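Long-range contacts in phage tail sheath protein (Desulfitobacterium hafniense, PDB 3HXL), which probably forms part of the contractile sheath around a phage-type tail: residues 232-237 with 245-250; 202-207 with 265-270; 396-401 with 421-426; 275-280 with 346-351. One frame throughout, in Å; residues are numbered along the deposited sequence.

Contact 1 (232-237 with 245-250); sequences QVVLEN and GVISVK
Gly-245 opens the pairing with Gln-232 and Val-233: its O accepts the N-H of Val-233 at 3.0 Å, while the Gln-232 side chain reaches Ile-247 CD1 and its NE2 is held by Glu-244 O and Asn-344 OD1. Val-246 packs on Val-233 and Leu-235, on the side that helix 210-227 covers. Its CG2 lies 3.3 Å from Val-233 CG2, tighter than usual van der Waals contact, and its CG1, anti to the backbone N (chi1 178°), turns to Leu-235 CD1. Ile-247 N donates to Val-233 O, and its O takes Leu-235 N at 2.8 Å. Its side chain runs beside that of Val-234, toward helix 263-276. Ser-248 OG lies near Asn-237 CA and accepts the N-H of Tyr-238. Val-249 N donates to Leu-235 O at 2.8 Å, its O receives Asn-237 N, and its CG2 meets Val-234 CG1 at 3.7 Å. Lys-250 O accepts Asn-237 ND2 at 3.0 Å, the same ND2 donates to Glu-236 OE1, and a water joins Asn-237 OD1 to Lys-250 NZ, itself paired with Glu-311. Four successive parallel bridges, Val-233/Val-246 to Glu-236/Val-249, with alternating N-H...O bonds, mark neighbouring strands, inclined at 27°, in the mixed sheet of the subtilisin-like domain.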
loop_
_atom_site.group_PDB
_atom_site.type_symbol
_atom_site.label_atom_id
_atom_site.label_comp_id
_atom_site.label_asym_id
_atom_site.label_seq_id
_atom_site.Cartn_x
_atom_site.Cartn_y
_atom_site.Cartn_z
ATOM N N GLN A 232 1.770 -2.290 -9.366
ATOM C CA GLN A 232 2.876 -1.386 -9.647
ATOM C C GLN A 232 3.667 -1.116 -8.379
ATOM O O GLN A 232 3.141 -1.208 -7.266
ATOM C CB GLN A 232 2.395 -0.043 -10.220
ATOM C CG GLN A 232 1.973 -0.061 -11.698
ATOM C CD GLN A 232 1.609 1.336 -12.207
ATOM O OE1 GLN A 232 0.687 1.974 -11.693
ATOM N NE2 GLN A 232 2.334 1.813 -13.218
ATOM N N VAL A 233 4.943 -0.800 -8.563
ATOM C CA VAL A 233 5.828 -0.462 -7.464
ATOM C C VAL A 233 6.285 0.967 -7.720
ATOM O O VAL A 233 6.560 1.345 -8.863
ATOM C CB VAL A 233 7.081 -1.384 -7.413
ATOM C CG1 VAL A 233 6.658 -2.823 -7.188
ATOM C CG2 VAL A 233 7.879 -1.247 -8.690
ATOM N N VAL A 234 6.339 1.755 -6.653
ATOM C CA VAL A 234 6.751 3.150 -6.724
ATOM C C VAL A 234 8.080 3.312 -5.996
ATOM O O VAL A 234 8.167 3.135 -4.777
ATOM C CB VAL A 234 5.708 4.076 -6.065
ATOM C CG1 VAL A 234 6.163 5.528 -6.165
ATOM C CG2 VAL A 234 4.352 3.888 -6.749
ATOM N N LEU A 235 9.106 3.652 -6.765
ATOM C CA LEU A 235 10.452 3.819 -6.242
ATOM C C LEU A 235 10.920 5.255 -6.343
ATOM O O LEU A 235 10.260 6.101 -6.955
ATOM C CB LEU A 235 11.429 2.934 -7.020
ATOM C CG LEU A 235 10.995 1.497 -7.280
ATOM C CD1 LEU A 235 12.052 0.797 -8.131
ATOM C CD2 LEU A 235 10.802 0.772 -5.964
ATOM N N GLU A 236 12.078 5.504 -5.732
ATOM C CA GLU A 236 12.720 6.816 -5.703
ATOM C C GLU A 236 13.908 6.843 -6.651
ATOM O O GLU A 236 14.793 6.002 -6.548
ATOM C CB GLU A 236 13.236 7.110 -4.289
ATOM C CG GLU A 236 13.964 8.428 -4.153
ATOM C CD GLU A 236 15.490 8.311 -4.143
ATOM O OE1 GLU A 236 16.125 9.373 -4.130
ATOM O OE2 GLU A 236 16.058 7.193 -4.137
ATOM N N ASN A 237 13.927 7.809 -7.561
ATOM C CA ASN A 237 15.031 7.964 -8.501
ATOM C C ASN A 237 15.599 6.660 -9.075
ATOM O O ASN A 237 16.745 6.289 -8.804
ATOM C CB ASN A 237 16.149 8.778 -7.834
ATOM C CG ASN A 237 15.805 10.249 -7.725
ATOM O OD1 ASN A 237 15.894 10.988 -8.703
ATOM N ND2 ASN A 237 15.383 10.676 -6.541
ATOM N N GLY A 245 5.630 -1.235 -15.051
ATOM C CA GLY A 245 5.211 -1.657 -13.731
ATOM C C GLY A 245 5.911 -0.876 -12.633
ATOM O O GLY A 245 5.644 -1.084 -11.452
ATOM N N VAL A 246 6.801 0.035 -13.016
ATOM C CA VAL A 246 7.542 0.821 -12.031
ATOM C C VAL A 246 7.441 2.331 -12.222
ATOM O O VAL A 246 7.683 2.844 -13.308
ATOM C CB VAL A 246 9.050 0.458 -12.045
ATOM C CG1 VAL A 246 9.803 1.331 -11.055
ATOM C CG2 VAL A 246 9.234 -1.011 -11.715
ATOM N N ILE A 247 7.071 3.038 -11.158
ATOM C CA ILE A 247 6.989 4.491 -11.205
ATOM C C ILE A 247 8.185 5.010 -10.417
ATOM O O ILE A 247 8.469 4.523 -9.323
ATOM C CB ILE A 247 5.680 5.015 -10.553
ATOM C CG1 ILE A 247 4.475 4.560 -11.386
ATOM C CG2 ILE A 247 5.725 6.536 -10.452
ATOM C CD1 ILE A 247 3.123 4.719 -10.673
ATOM N N SER A 248 8.895 5.979 -10.982
ATOM C CA SER A 248 10.077 6.546 -10.325
ATOM C C SER A 248 9.909 8.021 -9.958
ATOM O O SER A 248 9.909 8.892 -10.828
ATOM C CB SER A 248 11.306 6.393 -11.231
ATOM O OG SER A 248 12.475 6.898 -10.606
ATOM N N VAL A 249 9.790 8.289 -8.661
ATOM C CA VAL A 249 9.632 9.654 -8.156
ATOM C C VAL A 249 11.009 10.317 -8.083
ATOM O O VAL A 249 11.912 9.807 -7.420
ATOM C CB VAL A 249 9.002 9.649 -6.747
ATOM C CG1 VAL A 249 8.752 11.075 -6.277
ATOM C CG2 VAL A 249 7.709 8.846 -6.761
ATOM N N LYS A 250 11.158 11.454 -8.761
ATOM C CA LYS A 250 12.433 12.172 -8.812
ATOM C C LYS A 250 12.685 13.133 -7.657
ATOM O O LYS A 250 13.777 13.143 -7.067
ATOM C CB LYS A 250 12.544 12.948 -10.134
ATOM C CG LYS A 250 13.931 13.545 -10.411
ATOM C CD LYS A 250 13.953 14.315 -11.728
ATOM C CE LYS A 250 15.360 14.807 -12.084
ATOM N NZ LYS A 250 16.316 13.674 -12.307
HETATM O O HOH W 1 17.166 13.155 -9.608
#

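Contact 2 (202-207 with 265-270); sequences TIALPS and QATAWV
Ala-204 and Thr-267 make the close part of this contact together with Pro-206: the methyl CB of Ala-204 points at the helix and lies 3.5 Å from Thr-267 O, with Ala-268 CA at 4.0 Å from the same CB. The CA atoms of Ala-204 and Ala-268 are 5.5 Å apart, a short spacing that two small residues permit. With OG1 of Thr-267 between its backbone N and carbonyl carbon (chi1 64°), the hydroxyl can bond back to Ala-264 O within the helix, and it also sits 3.4 Å from Pro-206 CA; its CG2 is turned toward Leu-205 O at 3.9 Å. Pro-206, though partly exposed, stays on this close side: it is the centre of an inverse gamma turn, and its ring crosses the Thr-267 side chain at about a right angle, with CB 3.7 Å from Thr-267 OG1. No hydrogen bond links the two segments, and the evidence is for packing alone. In fold terms, helix 263-276 lies on one face of the mixed sheet of the subtilisin-like domain, with strand 202-204 beneath it, while the side chains of Ile-203 and Leu-205 leave toward helix 210-227 on the other face. The contact is looser at Gln-265, also partly exposed. Its CA is 5.2 Å from Pro-206 CA, but its side chain comes no nearer than 5.8 Å to the 202-207 segment, and its OE1 instead accepts the N-H of Thr-262.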
loop_
_atom_site.group_PDB
_atom_site.type_symbol
_atom_site.label_atom_id
_atom_site.label_comp_id
_atom_site.label_asym_id
_atom_site.label_seq_id
_atom_site.Cartn_x
_atom_site.Cartn_y
_atom_site.Cartn_z
ATOM N N THR A 202 -0.760 -1.173 -5.495
ATOM C CA THR A 202 0.547 -0.548 -5.552
ATOM C C THR A 202 1.405 -0.750 -4.314
ATOM O O THR A 202 0.900 -0.942 -3.205
ATOM C CB THR A 202 0.401 0.958 -5.764
ATOM O OG1 THR A 202 -0.064 1.556 -4.550
ATOM C CG2 THR A 202 -0.610 1.238 -6.864
ATOM N N ILE A 203 2.715 -0.691 -4.518
ATOM C CA ILE A 203 3.671 -0.826 -3.429
ATOM C C ILE A 203 4.585 0.392 -3.435
ATOM O O ILE A 203 4.974 0.872 -4.494
ATOM C CB ILE A 203 4.559 -2.076 -3.600
ATOM C CG1 ILE A 203 3.751 -3.341 -3.303
ATOM C CG2 ILE A 203 5.773 -1.966 -2.687
ATOM C CD1 ILE A 203 4.466 -4.631 -3.706
ATOM N N ALA A 204 4.912 0.901 -2.254
ATOM C CA ALA A 204 5.818 2.031 -2.157
ATOM C C ALA A 204 7.093 1.537 -1.495
ATOM O O ALA A 204 7.041 0.763 -0.537
ATOM C CB ALA A 204 5.202 3.154 -1.316
ATOM N N LEU A 205 8.238 1.956 -2.026
ATOM C CA LEU A 205 9.523 1.597 -1.430
ATOM C C LEU A 205 10.192 2.922 -1.069
ATOM O O LEU A 205 10.844 3.540 -1.900
ATOM C CB LEU A 205 10.403 0.806 -2.415
ATOM C CG LEU A 205 11.822 0.498 -1.910
ATOM C CD1 LEU A 205 11.752 -0.230 -0.566
ATOM C CD2 LEU A 205 12.565 -0.349 -2.931
ATOM N N PRO A 206 10.003 3.392 0.174
ATOM C CA PRO A 206 10.589 4.651 0.645
ATOM C C PRO A 206 12.034 4.434 1.089
ATOM O O PRO A 206 12.391 4.677 2.243
ATOM C CB PRO A 206 9.672 5.027 1.804
ATOM C CG PRO A 206 9.379 3.696 2.409
ATOM C CD PRO A 206 9.070 2.844 1.179
ATOM N N SER A 207 12.856 3.987 0.144
ATOM C CA SER A 207 14.257 3.677 0.393
ATOM C C SER A 207 15.134 4.122 -0.778
ATOM O O SER A 207 14.708 4.081 -1.929
ATOM C CB SER A 207 14.390 2.165 0.595
ATOM O OG SER A 207 15.744 1.759 0.659
ATOM N N GLN A 265 10.563 9.570 0.545
ATOM C CA GLN A 265 9.376 9.693 1.381
ATOM C C GLN A 265 8.131 9.945 0.537
ATOM O O GLN A 265 7.019 9.530 0.900
ATOM C CB GLN A 265 9.531 10.842 2.371
ATOM C CG GLN A 265 10.603 10.640 3.433
ATOM C CD GLN A 265 10.721 11.852 4.322
ATOM O OE1 GLN A 265 11.044 12.938 3.850
ATOM N NE2 GLN A 265 10.448 11.682 5.619
ATOM N N ALA A 266 8.320 10.646 -0.577
ATOM C CA ALA A 266 7.227 10.976 -1.484
ATOM C C ALA A 266 6.618 9.748 -2.166
ATOM O O ALA A 266 5.489 9.806 -2.648
ATOM C CB ALA A 266 7.711 11.981 -2.533
ATOM N N THR A 267 7.350 8.633 -2.199
ATOM C CA THR A 267 6.824 7.422 -2.819
ATOM C C THR A 267 5.554 6.961 -2.108
ATOM O O THR A 267 4.691 6.337 -2.720
ATOM C CB THR A 267 7.847 6.242 -2.790
ATOM O OG1 THR A 267 8.122 5.869 -1.434
ATOM C CG2 THR A 267 9.149 6.634 -3.488
ATOM N N ALA A 268 5.444 7.272 -0.820
ATOM C CA ALA A 268 4.275 6.875 -0.031
ATOM C C ALA A 268 2.998 7.474 -0.616
ATOM O O ALA A 268 2.039 6.753 -0.907
ATOM C CB ALA A 268 4.446 7.324 1.424
ATOM N N TRP A 269 2.981 8.795 -0.776
ATOM C CA TRP A 269 1.808 9.463 -1.342
ATOM C C TRP A 269 1.579 9.040 -2.788
ATOM O O TRP A 269 0.448 8.766 -3.194
ATOM C CB TRP A 269 1.968 10.985 -1.298
ATOM C CG TRP A 269 0.768 11.720 -1.833
ATOM C CD1 TRP A 269 -0.336 12.109 -1.128
ATOM C CD2 TRP A 269 0.540 12.120 -3.187
ATOM N NE1 TRP A 269 -1.237 12.733 -1.958
ATOM C CE2 TRP A 269 -0.723 12.760 -3.228
ATOM C CE3 TRP A 269 1.285 12.016 -4.371
ATOM C CZ2 TRP A 269 -1.267 13.275 -4.410
ATOM C CZ3 TRP A 269 0.741 12.532 -5.551
ATOM C CH2 TRP A 269 -0.522 13.162 -5.556
ATOM N N VAL A 270 2.649 8.990 -3.577
ATOM C CA VAL A 270 2.501 8.606 -4.977
ATOM C C VAL A 270 1.864 7.223 -5.118
ATOM O O VAL A 270 0.995 7.019 -5.972
ATOM C CB VAL A 270 3.855 8.634 -5.724
ATOM C CG1 VAL A 270 3.667 8.182 -7.171
ATOM C CG2 VAL A 270 4.419 10.039 -5.697
#

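Contact 3 (396-401 with 421-426); sequences IKNFDG and YAWPVD
Trp-423 O accepts Lys-397 N at 2.8 Å. Ile-396 CA lies 3.1 Å from the same oxygen, and the Ile-396 and Pro-424 backbones form a single bridge. At the carbonyl end of Lys-397, a water donates to its O and accepts from Trp-423 N, so both residues are tied twice through their backbones. The Lys-397 side chain runs out extended from a CG set between the backbone N and the carbonyl carbon, and turns at chi4 (62°) to bring NZ over the indole. There NZ is 3.6 Å from the centroid of the five-membered ring and 21° off the ring normal, a cation-pi contact. On its way CE passes 3.4 Å from Val-425 O, and NZ also makes a weak hydrogen bond to Ser-427 O. Asn-398 ND2 stands over the same face, toward the rim near CE3, its amide plane turned 81° from the ring. Phe-399 presents the CD1 edge of its ring, in plane, to Tyr-421 O at 3.7 Å. The indole face and, more weakly, Ser-427 O probably help stabilise the ammonium charge, while the backbone and water bonds hold the two residues together.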
loop_
_atom_site.group_PDB
_atom_site.type_symbol
_atom_site.label_atom_id
_atom_site.label_comp_id
_atom_site.label_asym_id
_atom_site.label_seq_id
_atom_site.Cartn_x
_atom_site.Cartn_y
_atom_site.Cartn_z
ATOM N N ILE A 396 -12.669 4.329 -21.520
ATOM C CA ILE A 396 -12.295 4.062 -22.903
ATOM C C ILE A 396 -13.277 4.793 -23.802
ATOM O O ILE A 396 -14.293 5.306 -23.334
ATOM C CB ILE A 396 -12.348 2.559 -23.257
ATOM C CG1 ILE A 396 -13.783 2.039 -23.128
ATOM C CG2 ILE A 396 -11.392 1.780 -22.346
ATOM C CD1 ILE A 396 -13.971 0.611 -23.620
ATOM N N LYS A 397 -12.981 4.832 -25.092
ATOM C CA LYS A 397 -13.850 5.512 -26.032
ATOM C C LYS A 397 -13.889 4.788 -27.360
ATOM O O LYS A 397 -13.063 3.919 -27.631
ATOM C CB LYS A 397 -13.359 6.944 -26.243
ATOM C CG LYS A 397 -11.900 7.026 -26.660
ATOM C CD LYS A 397 -11.401 8.459 -26.625
ATOM C CE LYS A 397 -9.942 8.545 -27.037
ATOM N NZ LYS A 397 -9.741 8.072 -28.431
ATOM N N ASN A 398 -14.864 5.155 -28.181
ATOM C CA ASN A 398 -15.025 4.570 -29.501
ATOM C C ASN A 398 -15.120 3.046 -29.472
ATOM O O ASN A 398 -14.595 2.372 -30.357
ATOM C CB ASN A 398 -13.863 4.991 -30.406
ATOM C CG ASN A 398 -13.650 6.494 -30.422
ATOM O OD1 ASN A 398 -14.609 7.270 -30.461
ATOM N ND2 ASN A 398 -12.388 6.915 -30.406
ATOM N N PHE A 399 -15.780 2.500 -28.456
ATOM C CA PHE A 399 -15.934 1.055 -28.378
ATOM C C PHE A 399 -17.243 0.649 -29.039
ATOM O O PHE A 399 -18.315 1.084 -28.621
ATOM C CB PHE A 399 -15.949 0.561 -26.933
ATOM C CG PHE A 399 -16.204 -0.913 -26.817
ATOM C CD1 PHE A 399 -15.215 -1.828 -27.168
ATOM C CD2 PHE A 399 -17.453 -1.389 -26.428
ATOM C CE1 PHE A 399 -15.463 -3.199 -27.135
ATOM C CE2 PHE A 399 -17.718 -2.758 -26.391
ATOM C CZ PHE A 399 -16.719 -3.666 -26.747
ATOM N N ASP A 400 -17.147 -0.191 -30.066
ATOM C CA ASP A 400 -18.322 -0.669 -30.789
ATOM C C ASP A 400 -18.461 -2.172 -30.556
ATOM O O ASP A 400 -17.755 -2.969 -31.174
ATOM C CB ASP A 400 -18.166 -0.399 -32.289
ATOM C CG ASP A 400 -19.472 -0.547 -33.050
ATOM O OD1 ASP A 400 -20.335 -1.340 -32.614
ATOM O OD2 ASP A 400 -19.628 0.125 -34.089
ATOM N N GLY A 401 -19.369 -2.548 -29.661
ATOM C CA GLY A 401 -19.583 -3.950 -29.355
ATOM C C GLY A 401 -19.951 -4.789 -30.563
ATOM O O GLY A 401 -19.876 -6.019 -30.528
ATOM N N TYR A 421 -10.609 -4.683 -29.101
ATOM C CA TYR A 421 -9.899 -3.427 -29.268
ATOM C C TYR A 421 -10.428 -2.478 -28.224
ATOM O O TYR A 421 -11.634 -2.266 -28.117
ATOM C CB TYR A 421 -10.120 -2.832 -30.656
ATOM C CG TYR A 421 -9.237 -3.442 -31.708
ATOM C CD1 TYR A 421 -7.849 -3.448 -31.560
ATOM C CD2 TYR A 421 -9.785 -4.021 -32.852
ATOM C CE1 TYR A 421 -7.029 -4.017 -32.526
ATOM C CE2 TYR A 421 -8.974 -4.593 -33.823
ATOM C CZ TYR A 421 -7.598 -4.587 -33.654
ATOM O OH TYR A 421 -6.793 -5.151 -34.614
ATOM N N ALA A 422 -9.514 -1.927 -27.434
ATOM C CA ALA A 422 -9.877 -0.983 -26.390
ATOM C C ALA A 422 -9.141 0.310 -26.683
ATOM O O ALA A 422 -7.944 0.300 -26.973
ATOM C CB ALA A 422 -9.472 -1.520 -25.033
ATOM N N TRP A 423 -9.860 1.422 -26.609
ATOM C CA TRP A 423 -9.266 2.721 -26.876
ATOM C C TRP A 423 -9.292 3.575 -25.612
ATOM O O TRP A 423 -10.316 4.173 -25.284
ATOM C CB TRP A 423 -10.044 3.426 -27.986
ATOM C CG TRP A 423 -9.192 4.232 -28.900
ATOM C CD1 TRP A 423 -8.137 5.026 -28.553
ATOM C CD2 TRP A 423 -9.335 4.350 -30.318
ATOM N NE1 TRP A 423 -7.612 5.630 -29.669
ATOM C CE2 TRP A 423 -8.327 5.232 -30.767
ATOM C CE3 TRP A 423 -10.215 3.794 -31.257
ATOM C CZ2 TRP A 423 -8.179 5.577 -32.114
ATOM C CZ3 TRP A 423 -10.067 4.136 -32.598
ATOM C CH2 TRP A 423 -9.053 5.019 -33.013
ATOM N N PRO A 424 -8.171 3.630 -24.873
ATOM C CA PRO A 424 -8.110 4.433 -23.646
ATOM C C PRO A 424 -8.354 5.900 -23.981
ATOM O O PRO A 424 -7.888 6.385 -25.010
ATOM C CB PRO A 424 -6.686 4.197 -23.147
ATOM C CG PRO A 424 -6.383 2.821 -23.639
ATOM C CD PRO A 424 -6.931 2.854 -25.048
ATOM N N VAL A 425 -9.078 6.602 -23.118
ATOM C CA VAL A 425 -9.369 8.014 -23.352
ATOM C C VAL A 425 -8.112 8.851 -23.558
ATOM O O VAL A 425 -8.083 9.751 -24.400
ATOM C CB VAL A 425 -10.167 8.616 -22.188
ATOM C CG1 VAL A 425 -11.581 8.079 -22.202
ATOM C CG2 VAL A 425 -9.486 8.284 -20.869
ATOM N N ASP A 426 -7.071 8.558 -22.789
ATOM C CA ASP A 426 -5.822 9.301 -22.911
ATOM C C ASP A 426 -4.878 8.591 -23.873
ATOM O O ASP A 426 -3.745 8.260 -23.526
ATOM C CB ASP A 426 -5.169 9.468 -21.532
ATOM C CG ASP A 426 -4.882 8.142 -20.851
ATOM O OD1 ASP A 426 -5.793 7.285 -20.787
ATOM O OD2 ASP A 426 -3.745 7.962 -20.369
HETATM O O HOH W 2 -12.638 1.282 -26.883
#

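Contact 4 (275-280 with 346-351); sequences AGARVN and VIRVLD
Ala-277 and Arg-348 meet face-on: the methyl CB of Ala-277 stands 3.4 Å above the guanidinium plane, over its centre. The same group turns its edge to Arg-278 O, which lies near that plane, and NE donates to this oxygen in a weak hydrogen bond (3.3 Å, N-H...O angle 129°). One flat group is thus packed on a face by a methyl and approached at an edge by a carbonyl. A bend at chi3 (-84°) gives the Arg-348 chain this course, and its CD passes 3.4 Å from Ala-277 O. The far end is held more firmly by other partners, since NH2 bonds to Glu-281 O and forms a salt bridge with Asp-326; the buried positive charge is probably offset at least in part by Asp-326. Val-279 lies farther along the helix surface. Its CG1, anti to its carbonyl carbon, rests 3.4 Å from Arg-348 O, and its CB is 4.1 Å from Val-349 CA, so the valine rests mainly on helix backbone. The CA atoms of Val-279 and Val-349 are 4.9 Å apart. Ala-277 is the first residue to leave helical geometry after helix 263-276, so this segment is the exit from that helix, laid against helix 344-364; the latter is covered on another side by strand 431-438, where Ile-431 touches Val-346 and Leu-350.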
loop_
_atom_site.group_PDB
_atom_site.type_symbol
_atom_site.label_atom_id
_atom_site.label_comp_id
_atom_site.label_asym_id
_atom_site.label_seq_id
_atom_site.Cartn_x
_atom_site.Cartn_y
_atom_site.Cartn_z
ATOM N N ALA A 275 -2.824 4.017 -6.329
ATOM C CA ALA A 275 -3.737 2.959 -5.922
ATOM C C ALA A 275 -5.170 3.496 -5.824
ATOM O O ALA A 275 -6.119 2.831 -6.238
ATOM C CB ALA A 275 -3.297 2.392 -4.579
ATOM N N GLY A 276 -5.312 4.697 -5.272
ATOM C CA GLY A 276 -6.624 5.310 -5.120
ATOM C C GLY A 276 -7.233 5.861 -6.395
ATOM O O GLY A 276 -8.451 6.053 -6.479
ATOM N N ALA A 277 -6.397 6.122 -7.393
ATOM C CA ALA A 277 -6.873 6.655 -8.667
ATOM C C ALA A 277 -7.764 5.634 -9.377
ATOM O O ALA A 277 -7.466 4.438 -9.386
ATOM C CB ALA A 277 -5.677 7.022 -9.558
ATOM N N ARG A 278 -8.862 6.116 -9.963
ATOM C CA ARG A 278 -9.803 5.259 -10.687
ATOM C C ARG A 278 -9.267 5.006 -12.087
ATOM O O ARG A 278 -8.379 5.724 -12.555
ATOM C CB ARG A 278 -11.175 5.937 -10.802
ATOM C CG ARG A 278 -11.753 6.469 -9.503
ATOM C CD ARG A 278 -13.121 7.108 -9.742
ATOM N NE ARG A 278 -13.510 8.012 -8.660
ATOM C CZ ARG A 278 -13.673 7.644 -7.394
ATOM N NH1 ARG A 278 -13.485 6.381 -7.035
ATOM N NH2 ARG A 278 -14.015 8.544 -6.482
ATOM N N VAL A 279 -9.814 4.004 -12.771
ATOM C CA VAL A 279 -9.358 3.683 -14.121
ATOM C C VAL A 279 -9.599 4.796 -15.132
ATOM O O VAL A 279 -9.071 4.756 -16.241
ATOM C CB VAL A 279 -10.010 2.378 -14.642
ATOM C CG1 VAL A 279 -9.559 1.211 -13.788
ATOM C CG2 VAL A 279 -11.531 2.499 -14.629
ATOM N N ASN A 280 -10.395 5.789 -14.753
ATOM C CA ASN A 280 -10.668 6.907 -15.652
ATOM C C ASN A 280 -9.991 8.184 -15.156
ATOM O O ASN A 280 -10.232 9.263 -15.695
ATOM C CB ASN A 280 -12.181 7.142 -15.775
ATOM C CG ASN A 280 -12.848 7.411 -14.434
ATOM O OD1 ASN A 280 -12.185 7.507 -13.404
ATOM N ND2 ASN A 280 -14.171 7.540 -14.447
ATOM N N VAL A 346 -3.461 4.717 -18.383
ATOM C CA VAL A 346 -3.594 3.660 -19.385
ATOM C C VAL A 346 -3.341 2.328 -18.680
ATOM O O VAL A 346 -4.071 1.354 -18.878
ATOM C CB VAL A 346 -2.592 3.848 -20.550
ATOM C CG1 VAL A 346 -2.557 2.597 -21.440
ATOM C CG2 VAL A 346 -3.005 5.057 -21.379
ATOM N N ILE A 347 -2.312 2.295 -17.844
ATOM C CA ILE A 347 -2.000 1.079 -17.103
ATOM C C ILE A 347 -3.170 0.676 -16.194
ATOM O O ILE A 347 -3.482 -0.509 -16.066
ATOM C CB ILE A 347 -0.713 1.256 -16.256
ATOM C CG1 ILE A 347 0.485 1.484 -17.181
ATOM C CG2 ILE A 347 -0.468 0.016 -15.395
ATOM C CD1 ILE A 347 0.661 0.417 -18.257
ATOM N N ARG A 348 -3.821 1.652 -15.561
ATOM C CA ARG A 348 -4.957 1.335 -14.699
ATOM C C ARG A 348 -6.101 0.696 -15.478
ATOM O O ARG A 348 -6.710 -0.269 -15.012
ATOM C CB ARG A 348 -5.483 2.582 -13.971
ATOM C CG ARG A 348 -4.625 3.041 -12.785
ATOM C CD ARG A 348 -5.303 4.179 -11.987
ATOM N NE ARG A 348 -5.081 5.523 -12.529
ATOM C CZ ARG A 348 -3.930 6.188 -12.441
ATOM N NH1 ARG A 348 -2.880 5.633 -11.842
ATOM N NH2 ARG A 348 -3.832 7.418 -12.927
ATOM N N VAL A 349 -6.406 1.216 -16.660
ATOM C CA VAL A 349 -7.500 0.627 -17.421
ATOM C C VAL A 349 -7.145 -0.773 -17.922
ATOM O O VAL A 349 -7.977 -1.686 -17.871
ATOM C CB VAL A 349 -7.936 1.525 -18.598
ATOM C CG1 VAL A 349 -6.762 1.857 -19.481
ATOM C CG2 VAL A 349 -9.029 0.819 -19.395
ATOM N N LEU A 350 -5.910 -0.954 -18.376
ATOM C CA LEU A 350 -5.477 -2.255 -18.866
ATOM C C LEU A 350 -5.337 -3.265 -17.727
ATOM O O LEU A 350 -5.713 -4.433 -17.881
ATOM C CB LEU A 350 -4.160 -2.127 -19.632
ATOM C CG LEU A 350 -4.215 -1.265 -20.896
ATOM C CD1 LEU A 350 -2.896 -1.393 -21.642
ATOM C CD2 LEU A 350 -5.367 -1.720 -21.798
ATOM N N ASP A 351 -4.797 -2.835 -16.587
ATOM C CA ASP A 351 -4.672 -3.742 -15.446
ATOM C C ASP A 351 -6.082 -4.104 -14.979
ATOM O O ASP A 351 -6.334 -5.219 -14.512
ATOM C CB ASP A 351 -3.887 -3.090 -14.296
ATOM C CG ASP A 351 -2.402 -2.947 -14.601
ATOM O OD1 ASP A 351 -1.961 -3.390 -15.685
ATOM O OD2 ASP A 351 -1.670 -2.387 -13.751
#

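Overall arrangement
Contacts 1 and 2 belong to one sheet: their centres are 8 Å apart, strands 202-204 and 232-236 are neighbours, and Val-234 N lies 2.7 Å from Ile-203 O, a probable hydrogen bond. Along the chain, contact 1 is nested inside the loop that contact 2 closes. Helix 263-276 leads from contact 2 into contact 4, about 18 Å away between centres, where the subtilisin-like domain meets the C-terminal domain. Contact 3, wholly in the latter, lies about 14 Å from contact 4 between centres and touches it through Ile-396 CG2 and Val-349 CG2, 3.9 Å apart. Contacts 2 and 3, with centres about 31 Å apart, do not touch.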